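Local coordinates for protein prepilin (PDB 3FHV) that forms the pilin subunit of the Salmonella typhi type IVb pilus and interacts with the cystic fibrosis transmembrane conductance regulator, probably in adhesion to host cells, at residues Thr9-Thr12 and Asn13-Leu17. Residues are numbered along the deposited sequence; the frame is centred on the assembly and turned at random.
Sequences TELT and NYQTL
The ring of Y14 meets the carbonyl of E10 obliquely, with O of E10 only 3.0 Å from its CD2, while CA of L11 approaches the same ring, also at a slant. CG of Y14 lies beside its own backbone N (chi1 -61°), which turns the ring back toward the preceding turn, where CE2 comes 4.2 Å from CB of E10. A tyrosine suits this buried place: its ring meets F152 with planes about 50° apart, and its hydroxyl bonds to T93. The second flat group, the amide of Q15, lies against L11, its NE2 3.1 Å from the branch carbon CG and close to both leucine methyls. This is a tight van der Waals contact with no hydrogen bond in it, and both side chains also rest on M108. The third flat group, the amide of N13, runs alongside T9, with ND2 3.5 Å from CG2 of the threonine; the amide has a weak hydrogen bond to O of G51. All three pairs are i to i+4 neighbours on helix 8-25, the first helix of this soluble pilin piece, which packs on the antiparallel sheet as the N-terminal helix does in type IV pilins. Its routine backbone bonds include N of Q15 to O of L11 (3.0 Å). T16 shows why threonine fits inside a helix: with chi1 at 52°, OG1 sits between its own N and carbonyl carbon, 2.8 Å from O of T12 and 3.1 Å from O of N13, two acceptors for one proton. O of T12 also accepts N-H of T16. The small, branched T9 and T12 face the second subunit, where the hydroxyl of T9 bonds to O of D57 of that subunit, while O of G61 of the second subunit and O of G8 of the same chain compete for the single hydroxyl proton of T12.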
ATOM      1  N   THR A   9      -2.868 -11.424  -5.366  1.00 11.84           N
ATOM      2  CA  THR A   9      -3.315 -10.378  -4.447  1.00 11.60           C
ATOM      3  C   THR A   9      -2.798 -10.682  -3.050  1.00 10.67           C
ATOM      4  O   THR A   9      -2.285  -9.805  -2.360  1.00  9.74           O
ATOM      5  CB  THR A   9      -4.862 -10.297  -4.371  1.00 13.08           C
ATOM      6  OG1 THR A   9      -5.381  -9.951  -5.657  1.00 14.17           O
ATOM      7  CG2 THR A   9      -5.299  -9.226  -3.354  1.00 14.68           C
ATOM      8  N   GLU A  10      -2.938 -11.942  -2.653  1.00 10.14           N
ATOM      9  CA  GLU A  10      -2.509 -12.394  -1.343  1.00 11.11           C
ATOM     10  C   GLU A  10      -1.031 -12.097  -1.103  1.00  9.79           C
ATOM     11  O   GLU A  10      -0.655 -11.577  -0.046  1.00  9.52           O
ATOM     12  CB  GLU A  10      -2.785 -13.895  -1.204  1.00 13.37           C
ATOM     13  CG  GLU A  10      -4.275 -14.278  -1.194  1.00 19.50           C
ATOM     14  CD  GLU A  10      -4.989 -14.033  -2.530  1.00 21.64           C
ATOM     15  OE1 GLU A  10      -4.336 -14.088  -3.594  1.00 21.00           O
ATOM     16  OE2 GLU A  10      -6.217 -13.804  -2.516  1.00 24.99           O
ATOM     17  N   LEU A  11      -0.197 -12.415  -2.089  1.00  8.29           N
ATOM     18  CA  LEU A  11       1.239 -12.185  -1.979  1.00 10.90           C
ATOM     19  C   LEU A  11       1.524 -10.695  -1.793  1.00 10.39           C
ATOM     20  O   LEU A  11       2.298 -10.293  -0.922  1.00  8.68           O
ATOM     21  CB  LEU A  11       1.946 -12.696  -3.234  1.00 12.27           C
ATOM     22  CG  LEU A  11       3.473 -12.644  -3.217  1.00 16.53           C
ATOM     23  CD1 LEU A  11       4.020 -13.617  -2.180  1.00 11.83           C
ATOM     24  CD2 LEU A  11       4.003 -13.002  -4.595  1.00 20.89           C
ATOM     25  N   THR A  12       0.881  -9.879  -2.616  1.00  8.44           N
ATOM     26  CA  THR A  12       1.053  -8.439  -2.541  1.00  7.82           C
ATOM     27  C   THR A  12       0.571  -7.904  -1.192  1.00  6.87           C
ATOM     28  O   THR A  12       1.157  -6.963  -0.643  1.00  6.94           O
ATOM     29  CB  THR A  12       0.277  -7.743  -3.678  1.00  8.64           C
ATOM     30  OG1 THR A  12       0.773  -8.222  -4.933  1.00 10.70           O
ATOM     31  CG2 THR A  12       0.455  -6.214  -3.610  1.00  5.26           C
ATOM     32  N   ASN A  13      -0.490  -8.506  -0.660  1.00  6.78           N
ATOM     33  CA  ASN A  13      -1.033  -8.067   0.624  1.00  6.99           C
ATOM     34  C   ASN A  13      -0.046  -8.292   1.757  1.00  6.97           C
ATOM     35  O   ASN A  13       0.158  -7.408   2.587  1.00  5.90           O
ATOM     36  CB  ASN A  13      -2.363  -8.781   0.943  1.00  7.27           C
ATOM     37  CG  ASN A  13      -3.554  -8.134   0.250  1.00 10.11           C
ATOM     38  OD1 ASN A  13      -3.524  -6.947  -0.072  1.00  7.85           O
ATOM     39  ND2 ASN A  13      -4.617  -8.905   0.050  1.00  9.62           N
ATOM     40  N   TYR A  14       0.575  -9.469   1.796  1.00  5.07           N
ATOM     41  CA  TYR A  14       1.535  -9.749   2.858  1.00  6.14           C
ATOM     42  C   TYR A  14       2.784  -8.893   2.702  1.00  4.92           C
ATOM     43  O   TYR A  14       3.339  -8.414   3.682  1.00  6.30           O
ATOM     44  CB  TYR A  14       1.922 -11.234   2.861  1.00  6.28           C
ATOM     45  CG  TYR A  14       0.741 -12.145   3.106  1.00  5.91           C
ATOM     46  CD1 TYR A  14      -0.129 -11.916   4.176  1.00  9.10           C
ATOM     47  CD2 TYR A  14       0.465 -13.203   2.245  1.00  6.87           C
ATOM     48  CE1 TYR A  14      -1.259 -12.720   4.372  1.00  9.97           C
ATOM     49  CE2 TYR A  14      -0.652 -14.007   2.432  1.00  6.11           C
ATOM     50  CZ  TYR A  14      -1.511 -13.758   3.488  1.00  6.76           C
ATOM     51  OH  TYR A  14      -2.634 -14.526   3.647  1.00  7.30           O
ATOM     52  N   GLN A  15       3.226  -8.698   1.466  1.00  5.74           N
ATOM     53  CA  GLN A  15       4.426  -7.910   1.233  1.00  8.73           C
ATOM     54  C   GLN A  15       4.227  -6.458   1.648  1.00  8.61           C
ATOM     55  O   GLN A  15       5.090  -5.876   2.318  1.00  8.55           O
ATOM     56  CB  GLN A  15       4.849  -8.014  -0.241  1.00  9.49           C
ATOM     57  CG  GLN A  15       5.440  -9.380  -0.594  1.00 12.39           C
ATOM     58  CD  GLN A  15       5.669  -9.568  -2.083  1.00 15.71           C
ATOM     59  OE1 GLN A  15       5.682  -8.609  -2.839  1.00 18.48           O
ATOM     60  NE2 GLN A  15       5.857 -10.815  -2.507  1.00 18.03           N
ATOM     61  N   THR A  16       3.088  -5.881   1.276  1.00  8.34           N
ATOM     62  CA  THR A  16       2.810  -4.497   1.632  1.00  7.84           C
ATOM     63  C   THR A  16       2.547  -4.341   3.128  1.00  7.81           C
ATOM     64  O   THR A  16       2.959  -3.347   3.725  1.00  7.98           O
ATOM     65  CB  THR A  16       1.614  -3.916   0.817  1.00  6.35           C
ATOM     66  OG1 THR A  16       0.480  -4.782   0.915  1.00  6.57           O
ATOM     67  CG2 THR A  16       1.990  -3.757  -0.649  1.00  6.17           C
ATOM     68  N   LEU A  17       1.857  -5.314   3.728  1.00  7.92           N
ATOM     69  CA  LEU A  17       1.574  -5.276   5.161  1.00  6.31           C
ATOM     70  C   LEU A  17       2.913  -5.260   5.903  1.00  6.38           C
ATOM     71  O   LEU A  17       3.086  -4.523   6.875  1.00  4.98           O
ATOM     72  CB  LEU A  17       0.741  -6.500   5.592  1.00  6.73           C
ATOM     73  CG  LEU A  17       0.416  -6.633   7.090  1.00  5.76           C
ATOM     74  CD1 LEU A  17      -0.356  -5.413   7.571  1.00  8.00           C
ATOM     75  CD2 LEU A  17      -0.373  -7.913   7.340  1.00  8.26           C
TER